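Local structure of protein kinase (Perkinsela sp. CCAP 1560/4, 6TLX) at residues I21-K26 against Y89-G94; A34-N39 against S46-G51; A74-T79 against S104-S109; N85-H90 against L97-G102. The protein is a kinetoplastid kinetochore protein of the KKT2 type, whose zinc-binding central domain probably helps to direct it to centromeres. All coordinates share one frame; numbering follows the deposited sequence.

Overall arrangement
Two of the four contacts hold zinc ligands; the other two pack on the sheet and helix nearby. Interaction 1 supplies three of the four ligands of one zinc ion, and interaction 4 two of the four ligands of the other; they share Y89 and H90 on strand 88-90, and their centres lie about 12 Å apart. The side chain of Y89 comes within about 8 Å of the second zinc. Interaction 2 packs F35 and P36 on F88, and P36 and Y48 meet H90; its centre is about 14 Å from that of interaction 4. Interaction 3 sits on helix 99-127 beyond interaction 4, where R78 touches F87 and Y89. Interactions 2 and 3 remain separate, about 10 Å at nearest atoms.

Interaction 1 (I21-K26 against Y89-G94); sequences IKCPKK and YHCHCG. With ZN (zinc ion), chain C.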
# COMPACT_ATOMS: atom_id res chain seq x y z
N ILE A 21 3.61 -0.71 4.80
CA ILE A 21 4.33 0.20 3.95
C ILE A 21 4.81 1.34 4.82
O ILE A 21 4.09 1.76 5.72
CB ILE A 21 3.39 0.73 2.85
CG1 ILE A 21 2.86 -0.42 2.01
CG2 ILE A 21 4.08 1.81 2.00
CD1 ILE A 21 1.86 0.00 0.93
N LYS A 22 6.01 1.85 4.56
CA LYS A 22 6.54 2.96 5.33
C LYS A 22 6.60 4.26 4.52
O LYS A 22 6.70 4.25 3.29
CB LYS A 22 7.91 2.62 5.94
CG LYS A 22 8.00 1.20 6.47
CD LYS A 22 8.78 1.11 7.75
CE LYS A 22 8.74 -0.28 8.33
NZ LYS A 22 9.45 -0.34 9.65
N CYS A 23 6.48 5.37 5.23
CA CYS A 23 6.58 6.70 4.64
C CYS A 23 8.08 6.99 4.44
O CYS A 23 8.93 6.35 5.06
CB CYS A 23 5.95 7.72 5.59
SG CYS A 23 6.74 7.81 7.22
N PRO A 24 8.45 7.99 3.61
CA PRO A 24 9.88 8.34 3.45
C PRO A 24 10.62 8.55 4.77
O PRO A 24 11.81 8.23 4.87
CB PRO A 24 9.82 9.65 2.68
CG PRO A 24 8.56 9.59 1.92
CD PRO A 24 7.59 8.83 2.76
N LYS A 25 9.90 9.03 5.80
CA LYS A 25 10.52 9.24 7.12
C LYS A 25 10.64 7.92 7.95
O LYS A 25 10.96 7.97 9.14
CB LYS A 25 9.79 10.37 7.87
CG LYS A 25 9.55 11.61 6.98
CD LYS A 25 8.49 12.59 7.50
CE LYS A 25 7.69 13.27 6.39
NZ LYS A 25 6.63 14.18 6.92
N LYS A 26 10.46 6.76 7.27
CA LYS A 26 10.55 5.37 7.73
C LYS A 26 9.49 4.94 8.80
O LYS A 26 9.69 3.89 9.42
CB LYS A 26 11.97 5.03 8.19
N TYR A 89 -3.48 4.47 2.45
CA TYR A 89 -2.50 4.31 3.52
C TYR A 89 -2.22 5.67 4.09
O TYR A 89 -2.01 6.63 3.35
CB TYR A 89 -1.23 3.65 3.00
CG TYR A 89 -1.49 2.36 2.26
CD1 TYR A 89 -1.87 2.37 0.92
CD2 TYR A 89 -1.34 1.13 2.88
CE1 TYR A 89 -2.08 1.19 0.22
CE2 TYR A 89 -1.58 -0.06 2.20
CZ TYR A 89 -1.92 -0.02 0.86
OH TYR A 89 -2.13 -1.18 0.16
N HIS A 90 -2.27 5.78 5.40
CA HIS A 90 -2.04 7.04 6.09
C HIS A 90 -0.94 6.87 7.10
O HIS A 90 -0.73 5.78 7.64
CB HIS A 90 -3.31 7.46 6.82
CG HIS A 90 -3.20 8.69 7.66
ND1 HIS A 90 -3.04 9.95 7.10
CD2 HIS A 90 -3.36 8.83 9.00
CE1 HIS A 90 -3.05 10.80 8.11
NE2 HIS A 90 -3.26 10.18 9.28
N CYS A 91 -0.19 7.94 7.31
CA CYS A 91 0.88 7.97 8.29
C CYS A 91 0.54 9.04 9.26
O CYS A 91 -0.12 10.01 8.89
CB CYS A 91 2.23 8.22 7.64
SG CYS A 91 3.62 8.00 8.76
N HIS A 92 0.99 8.90 10.53
CA HIS A 92 0.72 9.94 11.53
C HIS A 92 1.34 11.24 11.15
O HIS A 92 0.66 12.27 11.24
CB HIS A 92 1.20 9.55 12.89
CG HIS A 92 2.61 9.07 12.96
ND1 HIS A 92 2.92 7.74 12.75
CD2 HIS A 92 3.72 9.73 13.39
CE1 HIS A 92 4.22 7.63 13.03
NE2 HIS A 92 4.74 8.81 13.42
N CYS A 93 2.56 11.19 10.56
CA CYS A 93 3.24 12.37 10.06
C CYS A 93 2.44 13.17 9.06
O CYS A 93 2.84 14.28 8.75
CB CYS A 93 4.60 11.99 9.50
SG CYS A 93 4.56 11.23 7.86
N GLY A 94 1.43 12.54 8.50
CA GLY A 94 0.59 13.23 7.51
C GLY A 94 0.89 12.82 6.09
O GLY A 94 0.31 13.38 5.22
ZN ZN C . 5.44 9.31 8.24
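C23 on one segment meets C91 and C93 on the other round a zinc ion, forming most of a zinc-finger site of three cysteines and one histidine that H27 completes. The zinc ion lies 2.2 Å from C23 SG, 2.3 Å from C91 SG and 2.1 Å from the SG atom of C93. The two segments run in nearly the same direction, and each ends in a type I beta turn, C23 to K26 and C91 to G94, that begins at a zinc ligand. The sulfurs of the second segment leave their backbones differently, C91 SG opposite N (chi1 -171°) and C93 SG between N and the carbonyl carbon, and thereby converge on one ion.

Ahead of the metal, the methyl CD1 of I21 rests over one face of the Y89 ring, 3.8 Å from its centroid, a CH-pi contact between side chains that cross at about a right angle. I21 also touches I105 and I106 of helix 99-127. With an alanine in place of Y89, I21 CD1 would probably lose the flat surface it lies on, opening a gap beside the helix.

K25 can be followed outward from a CB directed at the other segment. CG carries the chain on, CD of K25 passes 4.2 Å from C93 SG, and K25 CE follows at 4.0 Å from the same C93 SG. A bend at chi3 (-146°) shapes the last part of the chain. The positive tip probably eases the negative charge of the zinc-bound thiolate, with K25 NZ 3.7 Å from C93 SG.

Interaction 2 (A34-N39 against S46-G51); sequences AFPKLN and SDYGWG
P36 sets its CG over one face of the Y48 ring, toward the rim, 4.0 Å from the ring centroid and 24° off the normal, while CD leans toward Y48 CG. The two side chains cross obliquely, and the contact is CH-pi in kind, a use to which the rigid pyrrolidine ring is well suited. F35, one residue earlier, directs its ring at the backbone of 48-51. Its CG is anti to the carbonyl carbon (chi1 -67°), which carries the ring along the opposing backbone, past Y48 O, to G51. There G51 CA sits over a face of the F35 ring, 3.7 Å from its centroid. Glycine fits here, since a CB would press on F35 CZ and collide with the preceding carbonyl. Between the two rings, the CB atoms of F35 and Y48 meet at 3.8 Å. Farther out, L38 brings its CD2 methyl up to the backbone carbonyl of S46.

The phenol end of Y48 is held elsewhere, its OH hydrogen-bonded to D96 OD2. Proline-on-tyrosine packing of this sort joins the two limbs of the long surface loop between strands 30-32 and 52-53.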
# COMPACT_ATOMS: atom_id res chain seq x y z
N ALA A 34 -11.67 4.13 6.12
CA ALA A 34 -12.41 5.38 6.27
C ALA A 34 -11.43 6.49 6.59
O ALA A 34 -10.43 6.27 7.29
CB ALA A 34 -13.45 5.27 7.38
N PHE A 35 -11.73 7.70 6.12
CA PHE A 35 -10.88 8.87 6.35
C PHE A 35 -10.68 9.11 7.85
O PHE A 35 -11.60 8.91 8.64
CB PHE A 35 -11.49 10.10 5.66
CG PHE A 35 -11.50 10.05 4.15
CD1 PHE A 35 -10.42 9.55 3.45
CD2 PHE A 35 -12.58 10.55 3.43
CE1 PHE A 35 -10.43 9.52 2.06
CE2 PHE A 35 -12.58 10.52 2.04
CZ PHE A 35 -11.51 9.98 1.37
N PRO A 36 -9.44 9.42 8.28
CA PRO A 36 -9.18 9.55 9.72
C PRO A 36 -9.67 10.83 10.39
O PRO A 36 -9.91 11.85 9.73
CB PRO A 36 -7.66 9.43 9.79
CG PRO A 36 -7.19 9.98 8.51
CD PRO A 36 -8.22 9.61 7.49
N LYS A 37 -9.78 10.78 11.73
CA LYS A 37 -10.20 11.94 12.53
C LYS A 37 -8.98 12.84 12.87
O LYS A 37 -7.84 12.37 12.79
CB LYS A 37 -10.90 11.47 13.81
N LEU A 38 -9.21 14.11 13.29
CA LEU A 38 -8.14 15.05 13.67
C LEU A 38 -7.05 14.44 14.53
O LEU A 38 -5.87 14.76 14.39
CB LEU A 38 -8.70 16.26 14.43
CG LEU A 38 -9.53 17.31 13.69
CD1 LEU A 38 -9.57 18.59 14.50
CD2 LEU A 38 -8.94 17.67 12.33
N ASN A 39 -7.46 13.54 15.40
CA ASN A 39 -6.65 12.84 16.38
C ASN A 39 -5.63 11.87 15.76
O ASN A 39 -4.67 11.49 16.44
CB ASN A 39 -7.64 12.12 17.34
CG ASN A 39 -7.08 11.17 18.37
OD1 ASN A 39 -7.59 10.04 18.56
ND2 ASN A 39 -6.04 11.59 19.09
N SER A 46 -5.17 18.77 10.15
CA SER A 46 -5.45 17.89 8.99
C SER A 46 -6.90 17.43 9.02
O SER A 46 -7.22 16.66 9.89
CB SER A 46 -4.52 16.75 9.02
OG SER A 46 -3.23 17.23 9.27
N ASP A 47 -7.71 17.96 8.13
CA ASP A 47 -9.12 17.55 8.05
C ASP A 47 -9.23 16.72 6.80
O ASP A 47 -9.01 17.26 5.75
CB ASP A 47 -10.04 18.74 7.86
CG ASP A 47 -11.51 18.42 7.97
OD1 ASP A 47 -11.85 17.52 8.72
OD2 ASP A 47 -12.31 19.09 7.33
N TYR A 48 -9.66 15.49 6.91
CA TYR A 48 -9.78 14.63 5.72
C TYR A 48 -11.23 14.54 5.34
O TYR A 48 -11.66 13.52 4.92
CB TYR A 48 -9.29 13.23 6.05
CG TYR A 48 -7.80 13.11 6.07
CD1 TYR A 48 -7.08 13.35 7.21
CD2 TYR A 48 -7.11 12.75 4.94
CE1 TYR A 48 -5.71 13.24 7.23
CE2 TYR A 48 -5.73 12.63 4.95
CZ TYR A 48 -5.04 12.88 6.10
OH TYR A 48 -3.69 12.77 6.11
N GLY A 49 -11.99 15.57 5.63
CA GLY A 49 -13.41 15.50 5.31
C GLY A 49 -13.60 15.28 3.84
O GLY A 49 -14.22 14.29 3.49
N TRP A 50 -12.93 16.06 3.02
CA TRP A 50 -13.19 15.86 1.58
C TRP A 50 -12.13 14.97 0.94
O TRP A 50 -12.00 14.98 -0.26
CB TRP A 50 -13.41 17.21 0.91
CG TRP A 50 -14.58 17.91 1.51
CD1 TRP A 50 -15.88 17.52 1.47
CD2 TRP A 50 -14.56 19.13 2.26
NE1 TRP A 50 -16.68 18.41 2.14
CE2 TRP A 50 -15.89 19.40 2.64
CE3 TRP A 50 -13.55 20.01 2.66
CZ2 TRP A 50 -16.23 20.52 3.39
CZ3 TRP A 50 -13.89 21.12 3.40
CH2 TRP A 50 -15.21 21.37 3.75
N GLY A 51 -11.49 14.13 1.74
CA GLY A 51 -10.50 13.22 1.14
C GLY A 51 -9.13 13.84 1.11
O GLY A 51 -8.98 14.93 1.63

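Interaction 3 (A74-T79 against S104-S109); sequences AQDERT and SIIHAS
I106 supplies the apolar part of this contact, its two branches reaching different partners. CG2 is anti to the backbone N and meets the carboxylate of D76, with D76 OD2 at 3.6 Å from I106 CG2. The other branch ends in CD1, which lies over one face of the R78 guanidinium, 4.0 Å from R78 NH1. Both D76 and R78 cross I106 at about a right angle. The beta-branched isoleucine thus packs its CD1 on the guanidinium face; the approach of CG2 to D76 is plain van der Waals contact.

Polar contact is slight. H107 NE2 donates a weak hydrogen bond to T79 OG1, 3.2 Å long and bent to 123° at the hydrogen. Beside this poorly angled bond, T79 CG2 lies at the edge of the imidazole, in its plane.

Within the loop segment, T79 N donates a backbone bond to D76 O at 2.9 Å, turning the loop so that D76, R78 and T79 all reach the helix. Within the helix, the side chain of S109 bonds back to the main chain, from OG to I106 O.

Charged ends have further partners: R78 NH2 makes a weak bond to D19 O, and E77 forms a salt bridge with R33. In the fold, the loop between strands 60-61 and 88-90 packs on the early turns of helix 99-127, next to I21, which also touches I106.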
# COMPACT_ATOMS: atom_id res chain seq x y z
N ALA A 74 -8.06 -15.70 -2.88
CA ALA A 74 -6.61 -15.72 -2.61
C ALA A 74 -5.95 -14.65 -3.46
O ALA A 74 -4.95 -14.93 -4.11
CB ALA A 74 -6.06 -17.08 -2.93
N GLN A 75 -6.58 -13.49 -3.52
CA GLN A 75 -6.01 -12.35 -4.27
C GLN A 75 -5.63 -11.33 -3.21
O GLN A 75 -6.47 -11.08 -2.37
CB GLN A 75 -7.09 -11.79 -5.19
CG GLN A 75 -6.76 -10.41 -5.72
CD GLN A 75 -5.49 -10.43 -6.53
OE1 GLN A 75 -4.64 -11.28 -6.33
NE2 GLN A 75 -5.36 -9.49 -7.44
N ASP A 76 -4.40 -10.84 -3.20
CA ASP A 76 -4.08 -9.83 -2.19
C ASP A 76 -5.03 -8.64 -2.38
O ASP A 76 -5.06 -8.08 -3.47
CB ASP A 76 -2.61 -9.37 -2.36
CG ASP A 76 -2.01 -8.67 -1.15
OD1 ASP A 76 -2.78 -8.35 -0.21
OD2 ASP A 76 -0.78 -8.46 -1.14
N GLU A 77 -5.81 -8.27 -1.34
CA GLU A 77 -6.77 -7.16 -1.45
C GLU A 77 -6.11 -5.85 -1.93
O GLU A 77 -6.71 -5.07 -2.67
CB GLU A 77 -7.49 -6.93 -0.13
CG GLU A 77 -8.69 -6.00 -0.28
CD GLU A 77 -9.13 -5.28 0.98
OE1 GLU A 77 -10.11 -4.51 0.91
OE2 GLU A 77 -8.47 -5.47 2.03
N ARG A 78 -4.85 -5.65 -1.53
CA ARG A 78 -4.03 -4.49 -1.88
C ARG A 78 -3.64 -4.44 -3.37
O ARG A 78 -3.25 -3.38 -3.86
CB ARG A 78 -2.75 -4.50 -1.05
CG ARG A 78 -2.96 -4.70 0.44
CD ARG A 78 -1.78 -5.45 1.00
NE ARG A 78 -1.34 -4.91 2.28
CZ ARG A 78 -0.23 -5.28 2.91
NH1 ARG A 78 0.57 -6.21 2.37
NH2 ARG A 78 0.11 -4.74 4.07
N THR A 79 -3.77 -5.57 -4.02
CA THR A 79 -3.32 -5.62 -5.42
C THR A 79 -4.52 -5.57 -6.34
O THR A 79 -4.38 -5.11 -7.45
CB THR A 79 -2.79 -7.02 -5.66
OG1 THR A 79 -1.45 -6.88 -5.21
CG2 THR A 79 -2.83 -7.42 -7.11
N SER A 104 1.68 -0.86 -6.38
CA SER A 104 2.96 -0.97 -7.07
C SER A 104 4.15 -1.32 -6.17
O SER A 104 5.10 -1.94 -6.65
CB SER A 104 3.25 0.29 -7.89
OG SER A 104 3.08 1.46 -7.11
N ILE A 105 4.12 -0.94 -4.87
CA ILE A 105 5.24 -1.28 -3.98
C ILE A 105 5.12 -2.74 -3.49
O ILE A 105 6.13 -3.42 -3.28
CB ILE A 105 5.46 -0.24 -2.85
CG1 ILE A 105 6.74 -0.54 -2.06
CG2 ILE A 105 4.26 -0.09 -1.94
CD1 ILE A 105 8.03 -0.46 -2.89
N ILE A 106 3.87 -3.25 -3.37
CA ILE A 106 3.61 -4.65 -3.04
C ILE A 106 4.09 -5.45 -4.26
O ILE A 106 4.98 -6.27 -4.08
CB ILE A 106 2.12 -4.91 -2.75
CG1 ILE A 106 1.52 -3.87 -1.78
CG2 ILE A 106 1.90 -6.34 -2.27
CD1 ILE A 106 2.09 -3.86 -0.44
N HIS A 107 3.67 -5.09 -5.50
CA HIS A 107 4.19 -5.76 -6.70
C HIS A 107 5.71 -5.74 -6.77
O HIS A 107 6.32 -6.80 -6.78
CB HIS A 107 3.58 -5.24 -8.02
CG HIS A 107 2.10 -5.45 -8.14
ND1 HIS A 107 1.31 -4.65 -8.98
CD2 HIS A 107 1.29 -6.34 -7.50
CE1 HIS A 107 0.06 -5.07 -8.81
NE2 HIS A 107 -0.01 -6.08 -7.94
N ALA A 108 6.34 -4.57 -6.73
CA ALA A 108 7.79 -4.47 -6.77
C ALA A 108 8.50 -5.30 -5.69
O ALA A 108 9.50 -5.94 -6.00
CB ALA A 108 8.21 -3.02 -6.67
N SER A 109 7.98 -5.30 -4.44
CA SER A 109 8.61 -6.03 -3.34
C SER A 109 8.40 -7.54 -3.44
O SER A 109 9.24 -8.30 -2.95
CB SER A 109 8.13 -5.52 -1.99
OG SER A 109 6.89 -6.10 -1.62

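Interaction 4 (N85-H90 against L97-G102); sequences NTFFYH and LCKACG. With ZN (zinc ion), chain B.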
# COMPACT_ATOMS: atom_id res chain seq x y z
N ASN A 85 -10.81 2.75 -5.07
CA ASN A 85 -10.32 3.37 -3.82
C ASN A 85 -11.22 2.91 -2.69
O ASN A 85 -12.09 3.64 -2.28
CB ASN A 85 -10.29 4.88 -3.94
CG ASN A 85 -9.34 5.32 -5.02
OD1 ASN A 85 -8.16 5.03 -4.97
ND2 ASN A 85 -9.86 6.01 -6.00
N THR A 86 -10.92 1.74 -2.19
CA THR A 86 -11.71 1.07 -1.15
C THR A 86 -11.01 1.32 0.16
O THR A 86 -11.61 1.03 1.18
CB THR A 86 -11.79 -0.40 -1.52
OG1 THR A 86 -10.50 -0.83 -1.94
CG2 THR A 86 -12.66 -0.61 -2.73
N PHE A 87 -9.81 1.88 0.08
CA PHE A 87 -8.97 2.20 1.22
C PHE A 87 -7.73 3.01 0.75
O PHE A 87 -7.48 3.15 -0.45
CB PHE A 87 -8.51 0.89 1.92
CG PHE A 87 -7.59 -0.01 1.12
CD1 PHE A 87 -6.23 0.23 1.05
CD2 PHE A 87 -8.09 -1.11 0.44
CE1 PHE A 87 -5.39 -0.60 0.31
CE2 PHE A 87 -7.25 -1.94 -0.29
CZ PHE A 87 -5.90 -1.68 -0.35
N PHE A 88 -6.94 3.48 1.71
CA PHE A 88 -5.69 4.16 1.42
C PHE A 88 -4.70 3.93 2.56
O PHE A 88 -5.02 3.23 3.52
CB PHE A 88 -5.93 5.65 1.16
CG PHE A 88 -6.22 6.48 2.39
CD1 PHE A 88 -7.47 6.46 2.98
CD2 PHE A 88 -5.27 7.36 2.89
CE1 PHE A 88 -7.76 7.27 4.07
CE2 PHE A 88 -5.56 8.15 3.99
CZ PHE A 88 -6.80 8.11 4.57
N TYR A 89 -3.48 4.47 2.45
CA TYR A 89 -2.50 4.31 3.52
C TYR A 89 -2.22 5.67 4.09
O TYR A 89 -2.01 6.63 3.35
CB TYR A 89 -1.23 3.65 3.00
CG TYR A 89 -1.49 2.36 2.26
CD1 TYR A 89 -1.87 2.37 0.92
CD2 TYR A 89 -1.34 1.13 2.88
CE1 TYR A 89 -2.08 1.19 0.22
CE2 TYR A 89 -1.58 -0.06 2.20
CZ TYR A 89 -1.92 -0.02 0.86
OH TYR A 89 -2.13 -1.18 0.16
N HIS A 90 -2.27 5.78 5.40
CA HIS A 90 -2.04 7.04 6.09
C HIS A 90 -0.94 6.87 7.10
O HIS A 90 -0.73 5.78 7.64
CB HIS A 90 -3.31 7.46 6.82
CG HIS A 90 -3.20 8.69 7.66
ND1 HIS A 90 -3.04 9.95 7.10
CD2 HIS A 90 -3.36 8.83 9.00
CE1 HIS A 90 -3.05 10.80 8.11
NE2 HIS A 90 -3.26 10.18 9.28
N LEU A 97 -0.70 7.56 0.92
CA LEU A 97 -0.57 6.90 -0.36
C LEU A 97 -1.89 6.35 -0.79
O LEU A 97 -2.56 5.68 -0.00
CB LEU A 97 0.45 5.78 -0.27
CG LEU A 97 1.89 6.24 -0.18
CD1 LEU A 97 2.77 5.13 0.32
CD2 LEU A 97 2.37 6.75 -1.49
N CYS A 98 -2.28 6.63 -2.02
CA CYS A 98 -3.48 6.06 -2.64
C CYS A 98 -3.29 4.53 -2.79
O CYS A 98 -2.16 4.02 -2.75
CB CYS A 98 -3.73 6.71 -4.00
SG CYS A 98 -2.47 6.34 -5.25
N LYS A 99 -4.35 3.82 -3.09
CA LYS A 99 -4.22 2.35 -3.21
C LYS A 99 -3.27 2.00 -4.34
O LYS A 99 -2.41 1.16 -4.16
CB LYS A 99 -5.60 1.85 -3.61
CG LYS A 99 -5.83 0.37 -3.44
CD LYS A 99 -7.29 0.06 -3.60
CE LYS A 99 -7.59 -1.36 -3.98
NZ LYS A 99 -8.98 -1.47 -4.46
N ALA A 100 -3.39 2.70 -5.43
CA ALA A 100 -2.58 2.43 -6.61
C ALA A 100 -1.10 2.45 -6.30
O ALA A 100 -0.39 1.55 -6.74
CB ALA A 100 -2.90 3.43 -7.70
N CYS A 101 -0.63 3.44 -5.53
CA CYS A 101 0.78 3.55 -5.16
C CYS A 101 1.18 2.42 -4.21
O CYS A 101 2.28 1.88 -4.30
CB CYS A 101 1.07 4.92 -4.54
SG CYS A 101 1.17 6.28 -5.74
N GLY A 102 0.27 2.03 -3.33
CA GLY A 102 0.49 0.91 -2.42
C GLY A 102 0.64 -0.38 -3.22
O GLY A 102 1.60 -1.12 -3.04
ZN ZN B . -0.67 7.51 -5.56
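The antiparallel pairing of Y89 with L97 leads straight into C98 and C101, two ligands of a four-cysteine zinc site at the start of helix 99-127. Y89 N donates to L97 O at 2.9 Å (169°) and L97 N returns a bond to Y89 O, making this a hydrogen-bonded pair. L97 O also lies at the edge of the Y89 ring, in its plane, and G102 CA is 3.7 Å from Y89 CE1; a side chain on G102 would clash there, which accounts for the glycine. C98 is the N-cap of the helix: its SG accepts from C101 N at 3.4 Å while also binding the zinc ion. C101 SG binds too, and C54 and C57 complete the site.

K99 reaches across to the other segment. Its CG is anti to the backbone N (chi1 -165°) and the chain beyond runs extended; CG and CD pass over one face of the F87 ring, and CE runs on past its rim near F87 CE2. K99 CD stands 4.1 Å from the ring centroid, 22° off the normal, a CH-pi contact with the two side chains at about a right angle. At the end K99 NZ bonds to E84 O and A81 O and donates to T86 OG1 at 3.0 Å; T86 OG1 is itself hydrogen-bonded to E84 O.

With a methionine in place of K99, T86 OG1 and the carbonyls of E84 and A81 would probably be left without their ammonium donor. The lysine is buried, and these three oxygens are likely to offset the cost of burying its charge, tying the helix start to the loop before strand 88-90.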